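Local atomic coordinates of arabinan endo-1,5-alpha-l-arabinosidase A (Cellvibrio cellulosa, PDB entry 1GYE), a protein that hydrolyses alpha-1,5-linked arabinofuranosyl bonds of linear arabinan, a plant cell wall polysaccharide, releasing almost exclusively arabinotriose. Residues Val5-Met10 against Phe20-Gly25; Thr16-Ser21 against Ile28-Asp33; Leu62-Ile67 against Ala125-Ile130. All coordinates share one frame; numbering follows the deposited sequence.

From the N terminus, interaction 1 brings Val5-Met10 back against Phe20-Gly25 and closes a loop of nine residues, mostly strand. Interaction 2 follows at once, folding Ile28-Asp33 onto Thr16-Ser21. The two interlock rather than nest, because both use strand 16-24 and share Phe20 and Ser21; Val5 CG1 packs on both Leu19 and Tyr29 of interaction 2. Interaction 3 comes later in series, closing a 57-residue excursion between Leu62-Ile67 and Ala125-Ile130. Its strand 61-70 lies beside strand 16-24, where Thr22 OG1 meets Ala64 N. Interactions 1 and 2 knit together the first strands of the five-bladed beta-propeller, 1 and 3 carry sugar-pocket residues, and 3 joins this sheet to the next.

Interaction 1 (Val5-Met10 against Phe20-Gly25); sequences VHDPVM and FSTGPG. With AHR (alpha-L-arabinofuranose), chain B.
Val9 and Phe20 form an antiparallel hydrogen-bonded pair at the tight end of this contact, where strands 9-13 and 16-24 make a hairpin of the propeller. Each backbone N donates to the other's carbonyl O, and Val9 CG2 packs 3.6 Å from Phe20 CB on the shared face. Beyond this pair side-chain bonds join the backbone ones. With OG anti to its own N (chi1 178°), Ser21 accepts a nearly straight bond from His6 N (2.9 Å from that OG, 163° at the hydrogen). The same hydroxyl lies 3.3 Å from Val5 CB, while Thr22 N donates to His6 O. Next to it, Asp7 OD2 takes two donors. Thr22 OG1 reaches its anti lone pair at 2.7 Å; His6 ND1, with the acceptor in its ring plane, arrives at 2.7 Å from above the carboxylate plane. Thr22 OG1 also meets Ala64 N, and the far nitrogen of the imidazole, His6 NE2, bonds to Tyr277 OH.

The contact opens at Gly23-Gly25, where the chain diverges from Val5-Met10 and the chain B arabinofuranose lies against Thr22 and Gly23. Thr22 CG2 is 3.3 Å from O2 of the sugar, and Thr22 O is 3.1 Å from the sugar's C3.

Asp7 is the likely proton acceptor of catalysis. Two donors converging on OD2 from different directions would restrict rotation of its carboxylate. His6 and Thr22 line the sugar pocket themselves and also bind this oxygen, which is consistent with their orienting the carboxylate beside the substrate.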
loop_
_atom_site.group_PDB
_atom_site.type_symbol
_atom_site.label_atom_id
_atom_site.label_comp_id
_atom_site.label_asym_id
_atom_site.label_seq_id
_atom_site.Cartn_x
_atom_site.Cartn_y
_atom_site.Cartn_z
ATOM N N VAL A 5 -5.553 0.487 12.259
ATOM C CA VAL A 5 -5.196 1.121 10.989
ATOM C C VAL A 5 -5.597 0.196 9.868
ATOM O O VAL A 5 -5.803 -0.988 10.114
ATOM C CB VAL A 5 -3.677 1.416 10.849
ATOM C CG1 VAL A 5 -3.176 2.318 11.978
ATOM C CG2 VAL A 5 -2.866 0.150 10.777
ATOM N N HIS A 6 -5.729 0.726 8.654
ATOM C CA HIS A 6 -6.000 -0.093 7.458
ATOM C C HIS A 6 -5.014 0.355 6.409
ATOM O O HIS A 6 -4.731 1.551 6.280
ATOM C CB HIS A 6 -7.436 0.103 6.938
ATOM C CG HIS A 6 -8.088 -1.145 6.374
ATOM N ND1 HIS A 6 -8.157 -1.419 5.010
ATOM C CD2 HIS A 6 -8.753 -2.159 6.991
ATOM C CE1 HIS A 6 -8.799 -2.561 4.830
ATOM N NE2 HIS A 6 -9.178 -3.027 6.012
ATOM N N ASP A 7 -4.470 -0.601 5.666
ATOM C CA ASP A 7 -3.568 -0.268 4.567
ATOM C C ASP A 7 -2.358 0.631 5.039
ATOM O O ASP A 7 -2.002 1.628 4.410
ATOM C CB ASP A 7 -4.405 0.346 3.399
ATOM C CG ASP A 7 -5.785 -0.335 3.243
ATOM O OD1 ASP A 7 -5.827 -1.566 3.058
ATOM O OD2 ASP A 7 -6.891 0.255 3.336
ATOM N N PRO A 8 -1.712 0.242 6.140
ATOM C CA PRO A 8 -0.700 1.097 6.788
ATOM C C PRO A 8 0.585 1.318 6.016
ATOM O O PRO A 8 1.063 0.393 5.308
ATOM C CB PRO A 8 -0.362 0.319 8.043
ATOM C CG PRO A 8 -0.697 -1.076 7.669
ATOM C CD PRO A 8 -1.895 -1.034 6.850
ATOM N N VAL A 9 1.158 2.513 6.162
ATOM C CA VAL A 9 2.574 2.723 5.797
ATOM C C VAL A 9 3.299 3.477 6.913
ATOM O O VAL A 9 2.665 4.118 7.777
ATOM C CB VAL A 9 2.789 3.532 4.462
ATOM C CG1 VAL A 9 2.481 2.699 3.232
ATOM C CG2 VAL A 9 2.042 4.834 4.478
ATOM N N MET A 10 4.625 3.456 6.847
ATOM C CA MET A 10 5.437 4.135 7.848
ATOM C C MET A 10 6.657 4.807 7.259
ATOM O O MET A 10 7.210 4.378 6.216
ATOM C CB MET A 10 5.930 3.136 8.888
ATOM C CG MET A 10 4.920 2.786 9.939
ATOM S SD MET A 10 5.623 1.593 11.022
ATOM C CE MET A 10 6.877 2.599 11.915
ATOM N N PHE A 20 0.927 6.098 8.625
ATOM C CA PHE A 20 -0.177 6.614 7.827
ATOM C C PHE A 20 -1.156 5.485 7.543
ATOM O O PHE A 20 -0.769 4.349 7.147
ATOM C CB PHE A 20 0.309 7.255 6.509
ATOM C CG PHE A 20 1.356 8.323 6.701
ATOM C CD1 PHE A 20 2.652 7.993 7.110
ATOM C CD2 PHE A 20 1.053 9.654 6.477
ATOM C CE1 PHE A 20 3.620 8.996 7.305
ATOM C CE2 PHE A 20 2.000 10.674 6.677
ATOM C CZ PHE A 20 3.284 10.345 7.075
ATOM N N SER A 21 -2.430 5.784 7.755
ATOM C CA SER A 21 -3.486 4.796 7.558
ATOM C C SER A 21 -4.576 5.346 6.674
ATOM O O SER A 21 -4.877 6.568 6.684
ATOM C CB SER A 21 -4.105 4.443 8.935
ATOM O OG SER A 21 -5.164 3.516 8.806
ATOM N N THR A 22 -5.226 4.430 5.958
ATOM C CA THR A 22 -6.539 4.726 5.394
ATOM C C THR A 22 -7.401 5.418 6.483
ATOM O O THR A 22 -7.474 4.968 7.634
ATOM C CB THR A 22 -7.190 3.394 4.900
ATOM O OG1 THR A 22 -6.568 2.918 3.660
ATOM C CG2 THR A 22 -8.678 3.596 4.575
ATOM N N GLY A 23 -8.049 6.519 6.132
ATOM C CA GLY A 23 -8.978 7.162 7.054
ATOM C C GLY A 23 -9.255 8.600 6.637
ATOM O O GLY A 23 -8.705 9.055 5.613
ATOM N N PRO A 24 -10.099 9.315 7.392
ATOM C CA PRO A 24 -10.514 10.684 6.992
ATOM C C PRO A 24 -9.269 11.540 6.724
ATOM O O PRO A 24 -8.416 11.624 7.629
ATOM C CB PRO A 24 -11.310 11.197 8.215
ATOM C CG PRO A 24 -11.834 9.958 8.867
ATOM C CD PRO A 24 -10.711 8.900 8.678
ATOM N N GLY A 25 -9.138 12.093 5.513
ATOM C CA GLY A 25 -7.958 12.860 5.098
ATOM C C GLY A 25 -6.584 12.200 5.239
ATOM O O GLY A 25 -5.547 12.869 5.105
HETATM O O5 AHR B . -8.850 1.297 10.895
HETATM C C5 AHR B . -8.852 2.567 10.201
HETATM C C4 AHR B . -10.229 2.782 9.581
HETATM O O4 AHR B . -10.706 1.638 8.845
HETATM C C3 AHR B . -10.261 3.920 8.609
HETATM O O3 AHR B . -10.718 5.008 9.383
HETATM C C2 AHR B . -11.394 3.489 7.711
HETATM O O2 AHR B . -11.330 4.131 6.458
HETATM C C1 AHR B . -11.265 1.999 7.595
#

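Interaction 2 (Thr16-Ser21 against Ile28-Asp33)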
loop_
_atom_site.group_PDB
_atom_site.type_symbol
_atom_site.label_atom_id
_atom_site.label_comp_id
_atom_site.label_asym_id
_atom_site.label_seq_id
_atom_site.Cartn_x
_atom_site.Cartn_y
_atom_site.Cartn_z
ATOM N N THR A 16 11.768 10.009 15.296
ATOM C CA THR A 16 10.327 9.721 15.398
ATOM C C THR A 16 9.807 8.895 14.241
ATOM O O THR A 16 10.123 9.174 13.087
ATOM C CB THR A 16 9.519 11.044 15.418
ATOM O OG1 THR A 16 10.005 11.883 16.468
ATOM C CG2 THR A 16 8.032 10.801 15.769
ATOM N N TRP A 17 8.973 7.911 14.568
ATOM C CA TRP A 17 8.222 7.160 13.555
ATOM C C TRP A 17 6.826 7.743 13.296
ATOM O O TRP A 17 6.189 8.275 14.176
ATOM C CB TRP A 17 8.117 5.650 13.889
ATOM C CG TRP A 17 9.381 5.007 14.459
ATOM C CD1 TRP A 17 9.742 4.920 15.778
ATOM C CD2 TRP A 17 10.414 4.354 13.717
ATOM N NE1 TRP A 17 10.945 4.268 15.896
ATOM C CE2 TRP A 17 11.384 3.910 14.648
ATOM C CE3 TRP A 17 10.619 4.099 12.355
ATOM C CZ2 TRP A 17 12.543 3.238 14.266
ATOM C CZ3 TRP A 17 11.752 3.436 11.977
ATOM C CH2 TRP A 17 12.716 3.012 12.935
ATOM N N TYR A 18 6.369 7.593 12.063
ATOM C CA TYR A 18 5.098 8.119 11.639
ATOM C C TYR A 18 4.391 7.019 10.877
ATOM O O TYR A 18 5.005 6.245 10.112
ATOM C CB TYR A 18 5.313 9.351 10.775
ATOM C CG TYR A 18 5.794 10.562 11.560
ATOM C CD1 TYR A 18 7.153 10.879 11.626
ATOM C CD2 TYR A 18 4.887 11.394 12.257
ATOM C CE1 TYR A 18 7.614 12.019 12.350
ATOM C CE2 TYR A 18 5.328 12.544 12.993
ATOM C CZ TYR A 18 6.694 12.858 13.034
ATOM O OH TYR A 18 7.167 13.976 13.756
ATOM N N LEU A 19 3.102 6.917 11.145
ATOM C CA LEU A 19 2.288 5.837 10.629
ATOM C C LEU A 19 1.165 6.527 9.860
ATOM O O LEU A 19 0.555 7.482 10.381
ATOM C CB LEU A 19 1.731 5.034 11.815
ATOM C CG LEU A 19 0.647 3.955 11.645
ATOM C CD1 LEU A 19 1.014 2.881 10.591
ATOM C CD2 LEU A 19 0.326 3.312 13.004
ATOM N N PHE A 20 0.927 6.098 8.625
ATOM C CA PHE A 20 -0.177 6.614 7.827
ATOM C C PHE A 20 -1.156 5.485 7.543
ATOM O O PHE A 20 -0.769 4.349 7.147
ATOM C CB PHE A 20 0.309 7.255 6.509
ATOM C CG PHE A 20 1.356 8.323 6.701
ATOM C CD1 PHE A 20 2.652 7.993 7.110
ATOM C CD2 PHE A 20 1.053 9.654 6.477
ATOM C CE1 PHE A 20 3.620 8.996 7.305
ATOM C CE2 PHE A 20 2.000 10.674 6.677
ATOM C CZ PHE A 20 3.284 10.345 7.075
ATOM N N SER A 21 -2.430 5.784 7.755
ATOM C CA SER A 21 -3.486 4.796 7.558
ATOM C C SER A 21 -4.576 5.346 6.674
ATOM O O SER A 21 -4.877 6.568 6.684
ATOM C CB SER A 21 -4.105 4.443 8.935
ATOM O OG SER A 21 -5.164 3.516 8.806
ATOM N N ILE A 28 -2.723 10.098 10.579
ATOM C CA ILE A 28 -1.304 9.977 10.875
ATOM C C ILE A 28 -1.123 9.781 12.392
ATOM O O ILE A 28 -1.743 10.478 13.208
ATOM C CB ILE A 28 -0.520 11.242 10.413
ATOM C CG1 ILE A 28 -0.890 11.660 8.987
ATOM C CG2 ILE A 28 0.959 10.985 10.484
ATOM C CD1 ILE A 28 -0.323 13.033 8.613
ATOM N N TYR A 29 -0.267 8.832 12.765
ATOM C CA TYR A 29 0.113 8.643 14.154
ATOM C C TYR A 29 1.615 8.794 14.282
ATOM O O TYR A 29 2.352 8.657 13.291
ATOM C CB TYR A 29 -0.242 7.243 14.630
ATOM C CG TYR A 29 -1.685 6.848 14.505
ATOM C CD1 TYR A 29 -2.578 7.124 15.531
ATOM C CD2 TYR A 29 -2.161 6.184 13.358
ATOM C CE1 TYR A 29 -3.909 6.767 15.448
ATOM C CE2 TYR A 29 -3.504 5.809 13.260
ATOM C CZ TYR A 29 -4.369 6.107 14.323
ATOM O OH TYR A 29 -5.687 5.753 14.298
ATOM N N SER A 30 2.074 9.034 15.508
ATOM C CA SER A 30 3.502 9.009 15.770
ATOM C C SER A 30 3.908 8.202 17.003
ATOM O O SER A 30 3.136 7.998 17.942
ATOM C CB SER A 30 4.079 10.420 15.835
ATOM O OG SER A 30 3.294 11.202 16.698
ATOM N N SER A 31 5.139 7.720 16.949
ATOM C CA SER A 31 5.715 6.928 18.003
ATOM C C SER A 31 7.195 7.207 18.008
ATOM O O SER A 31 7.762 7.673 17.007
ATOM C CB SER A 31 5.484 5.440 17.754
ATOM O OG SER A 31 6.205 4.646 18.682
ATOM N N LYS A 32 7.803 6.914 19.156
ATOM C CA LYS A 32 9.247 7.021 19.341
ATOM C C LYS A 32 9.871 5.621 19.415
ATOM O O LYS A 32 11.093 5.469 19.435
ATOM C CB LYS A 32 9.550 7.880 20.574
ATOM C CG LYS A 32 8.500 9.015 20.781
ATOM C CD LYS A 32 9.071 10.474 20.768
ATOM C CE LYS A 32 10.189 10.733 19.719
ATOM N NZ LYS A 32 10.743 12.124 19.829
ATOM N N ASP A 33 9.004 4.609 19.378
ATOM C CA ASP A 33 9.393 3.221 19.586
ATOM C C ASP A 33 8.564 2.206 18.799
ATOM O O ASP A 33 8.633 1.014 19.123
ATOM C CB ASP A 33 9.237 2.872 21.061
ATOM C CG ASP A 33 7.788 2.956 21.539
ATOM O OD1 ASP A 33 6.859 3.063 20.706
ATOM O OD2 ASP A 33 7.486 2.917 22.747
#
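Trp17 and Ser31 exchange two backbone hydrogen bonds, the shorter from Trp17 N to Ser31 O (2.7 Å), and Leu19 and Tyr29 do the same. These pairs zip up the antiparallel beta hairpin of strands 16-24 and 27-31 in a propeller blade. Between them, Tyr18 faces Ser30 as a non-hydrogen-bonded pair, with Tyr18 CA only 3.2 Å from Tyr29 O. Where the second strand ends, Ser31 OG accepts from Asp33 N at 2.9 Å, an ST turn that bends the chain away; Asn36 O also meets this hydroxyl, and Asp33 OD2 is hydrogen-bonded to Asn36 ND2.

The Trp17 indole lies on the Leu19 face and turns its edge to the same bend, CD1 sitting 3.7 Å from Lys32 C. Farther out, Arg34 makes a cation-pi contact with the ring, and Trp266 meets it in an edge-to-face pair. Leu19 and Tyr29 run side by side, CD2 of the leucine 3.8 Å from CD2 of the tyrosine.

On the other face Tyr18 brings CE2 to 3.8 Å from Ser30 CB, and Phe20 aligns with Ile28. With Ile28 CG2 anti to its backbone N, this methyl lies over the phenyl face, 4.2 Å from the ring centroid and 19° off its normal.

Interaction 3 (Leu62-Ile67 against Ala125-Ile130); sequences LWAPDI and AIAPAI. With AHR (alpha-L-arabinofuranose), chain C; AHR (alpha-L-arabinofuranose), chain D.
Asp66 and Ile130 make the one direct hydrogen bond of this contact: Ile130 N donates to Asp66 OD2 (2.9 Å, 157° at the hydrogen), reaching it from above the carboxylate plane, 38° out of it. Holding CG anti to the backbone N (chi1 -164°) carries the Asp66 carboxylate across, where OD2 also lies 3.4 Å from Ala129 CA.

Two waters lie between the segments. Water 1 is 2.8 Å from Ala64 O and near Pro128 O; water 2 is 2.7 Å from Pro128 O and at most weakly bound to Pro65 O. Which acceptors take their protons is not settled.

Van der Waals packing covers the rest. Ala64 CB meets Ala127 CA at 3.6 Å, and Pro128 CD sits 3.3 Å from Ala64 O. Ile126 CD1 touches the Trp63 indole at its edge, 4.0 Å from CE3.

Sugar packing uses a face of that indole: O5 of the chain C arabinofuranose lies 3.4 Å above the ring plane, and C1 of the chain D sugar lies over the same face, also toward the rim, in the arabinan-binding pocket.

Strand 61-70, turning a corner at Ala64, lies between strands 16-24 and 73-80; Ala125-Ile130 leads into strand 129-132, the edge of the next four-stranded propeller sheet, paired with strand 138-142.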
loop_
_atom_site.group_PDB
_atom_site.type_symbol
_atom_site.label_atom_id
_atom_site.label_comp_id
_atom_site.label_asym_id
_atom_site.label_seq_id
_atom_site.Cartn_x
_atom_site.Cartn_y
_atom_site.Cartn_z
ATOM N N LEU A 62 -9.745 8.730 2.689
ATOM C CA LEU A 62 -8.779 8.427 1.636
ATOM C C LEU A 62 -8.231 7.063 1.912
ATOM O O LEU A 62 -8.211 6.623 3.073
ATOM C CB LEU A 62 -7.682 9.489 1.574
ATOM C CG LEU A 62 -8.267 10.923 1.358
ATOM C CD1 LEU A 62 -7.260 11.982 1.715
ATOM C CD2 LEU A 62 -8.726 11.149 -0.068
ATOM N N TRP A 63 -7.819 6.367 0.844
ATOM C CA TRP A 63 -7.381 4.991 0.985
ATOM C C TRP A 63 -5.921 4.797 0.677
ATOM O O TRP A 63 -5.335 5.429 -0.248
ATOM C CB TRP A 63 -8.139 4.062 0.051
ATOM C CG TRP A 63 -9.647 4.018 0.177
ATOM C CD1 TRP A 63 -10.433 4.639 1.112
ATOM C CD2 TRP A 63 -10.548 3.301 -0.688
ATOM N NE1 TRP A 63 -11.759 4.355 0.878
ATOM C CE2 TRP A 63 -11.872 3.552 -0.218
ATOM C CE3 TRP A 63 -10.372 2.465 -1.815
ATOM C CZ2 TRP A 63 -13.021 3.014 -0.834
ATOM C CZ3 TRP A 63 -11.525 1.908 -2.442
ATOM C CH2 TRP A 63 -12.831 2.196 -1.940
ATOM N N ALA A 64 -5.349 3.865 1.423
ATOM C CA ALA A 64 -4.154 3.217 0.989
ATOM C C ALA A 64 -3.071 4.243 0.648
ATOM O O ALA A 64 -2.656 4.360 -0.510
ATOM C CB ALA A 64 -4.473 2.320 -0.227
ATOM N N PRO A 65 -2.591 4.981 1.656
ATOM C CA PRO A 65 -1.570 5.994 1.410
ATOM C C PRO A 65 -0.243 5.332 1.078
ATOM O O PRO A 65 -0.002 4.109 1.330
ATOM C CB PRO A 65 -1.462 6.685 2.761
ATOM C CG PRO A 65 -1.804 5.615 3.714
ATOM C CD PRO A 65 -2.928 4.883 3.096
ATOM N N ASP A 66 0.642 6.130 0.509
ATOM C CA ASP A 66 2.044 5.737 0.543
ATOM C C ASP A 66 2.906 6.950 0.860
ATOM O O ASP A 66 2.605 8.072 0.390
ATOM C CB ASP A 66 2.485 5.050 -0.755
ATOM C CG ASP A 66 3.794 4.316 -0.582
ATOM O OD1 ASP A 66 3.903 3.570 0.411
ATOM O OD2 ASP A 66 4.771 4.455 -1.353
ATOM N N ILE A 67 3.918 6.740 1.699
ATOM C CA ILE A 67 4.775 7.816 2.139
ATOM C C ILE A 67 6.153 7.642 1.503
ATOM O O ILE A 67 6.728 6.541 1.525
ATOM C CB ILE A 67 4.783 7.915 3.718
ATOM C CG1 ILE A 67 5.629 9.096 4.235
ATOM C CG2 ILE A 67 5.246 6.616 4.407
ATOM C CD1 ILE A 67 5.195 10.480 3.742
ATOM N N ALA A 125 -7.315 2.946 -10.189
ATOM C CA ALA A 125 -6.241 3.781 -9.633
ATOM C C ALA A 125 -6.384 3.953 -8.113
ATOM O O ALA A 125 -6.725 5.025 -7.628
ATOM C CB ALA A 125 -6.228 5.148 -10.315
ATOM N N ILE A 126 -6.160 2.876 -7.371
ATOM C CA ILE A 126 -5.941 2.964 -5.937
ATOM C C ILE A 126 -4.640 2.266 -5.524
ATOM O O ILE A 126 -4.037 1.520 -6.314
ATOM C CB ILE A 126 -7.143 2.398 -5.143
ATOM C CG1 ILE A 126 -7.279 0.904 -5.357
ATOM C CG2 ILE A 126 -8.500 3.140 -5.480
ATOM C CD1 ILE A 126 -8.307 0.312 -4.413
ATOM N N ALA A 127 -4.188 2.580 -4.303
ATOM C CA ALA A 127 -3.183 1.827 -3.580
ATOM C C ALA A 127 -1.831 1.987 -4.123
ATOM O O ALA A 127 -1.194 0.997 -4.475
ATOM C CB ALA A 127 -3.540 0.373 -3.524
ATOM N N PRO A 128 -1.357 3.223 -4.209
ATOM C CA PRO A 128 -0.034 3.484 -4.801
ATOM C C PRO A 128 1.083 2.941 -3.922
ATOM O O PRO A 128 0.870 2.790 -2.724
ATOM C CB PRO A 128 0.036 4.992 -4.842
ATOM C CG PRO A 128 -0.869 5.385 -3.694
ATOM C CD PRO A 128 -2.049 4.453 -3.791
ATOM N N ALA A 129 2.212 2.614 -4.536
ATOM C CA ALA A 129 3.488 2.418 -3.818
ATOM C C ALA A 129 4.622 2.983 -4.672
ATOM O O ALA A 129 4.605 2.794 -5.924
ATOM C CB ALA A 129 3.749 0.939 -3.464
ATOM N N ILE A 130 5.564 3.688 -4.032
ATOM C CA ILE A 130 6.682 4.296 -4.739
ATOM C C ILE A 130 7.952 3.488 -4.559
ATOM O O ILE A 130 8.272 3.104 -3.442
ATOM C CB ILE A 130 6.939 5.708 -4.231
ATOM C CG1 ILE A 130 5.657 6.538 -4.170
ATOM C CG2 ILE A 130 7.904 6.406 -5.115
ATOM C CD1 ILE A 130 4.826 6.574 -5.496
HETATM O O5 AHR C . -11.786 1.173 2.288
HETATM C C5 AHR C . -10.821 0.132 2.217
HETATM C C4 AHR C . -10.501 -0.128 0.779
HETATM O O4 AHR C . -11.491 -1.069 0.414
HETATM C C3 AHR C . -9.169 -0.813 0.576
HETATM O O3 AHR C . -8.184 0.033 0.005
HETATM C C2 AHR C . -9.515 -1.910 -0.396
HETATM O O2 AHR C . -8.610 -2.998 -0.231
HETATM C C1 AHR C . -10.891 -2.300 0.072
HETATM O O5 AHR D . -12.562 1.417 7.468
HETATM C C5 AHR D . -12.495 0.132 6.788
HETATM C C4 AHR D . -12.750 0.230 5.264
HETATM O O4 AHR D . -11.577 0.673 4.606
HETATM C C3 AHR D . -13.868 1.159 4.773
HETATM O O3 AHR D . -14.819 0.382 4.058
HETATM C C2 AHR D . -13.261 2.115 3.779
HETATM O O2 AHR D . -13.237 3.439 4.263
HETATM C C1 AHR D . -11.832 1.690 3.624
HETATM O O HOH W 1 -0.988 2.240 -1.162
HETATM O O HOH W 2 1.316 1.546 -0.329
#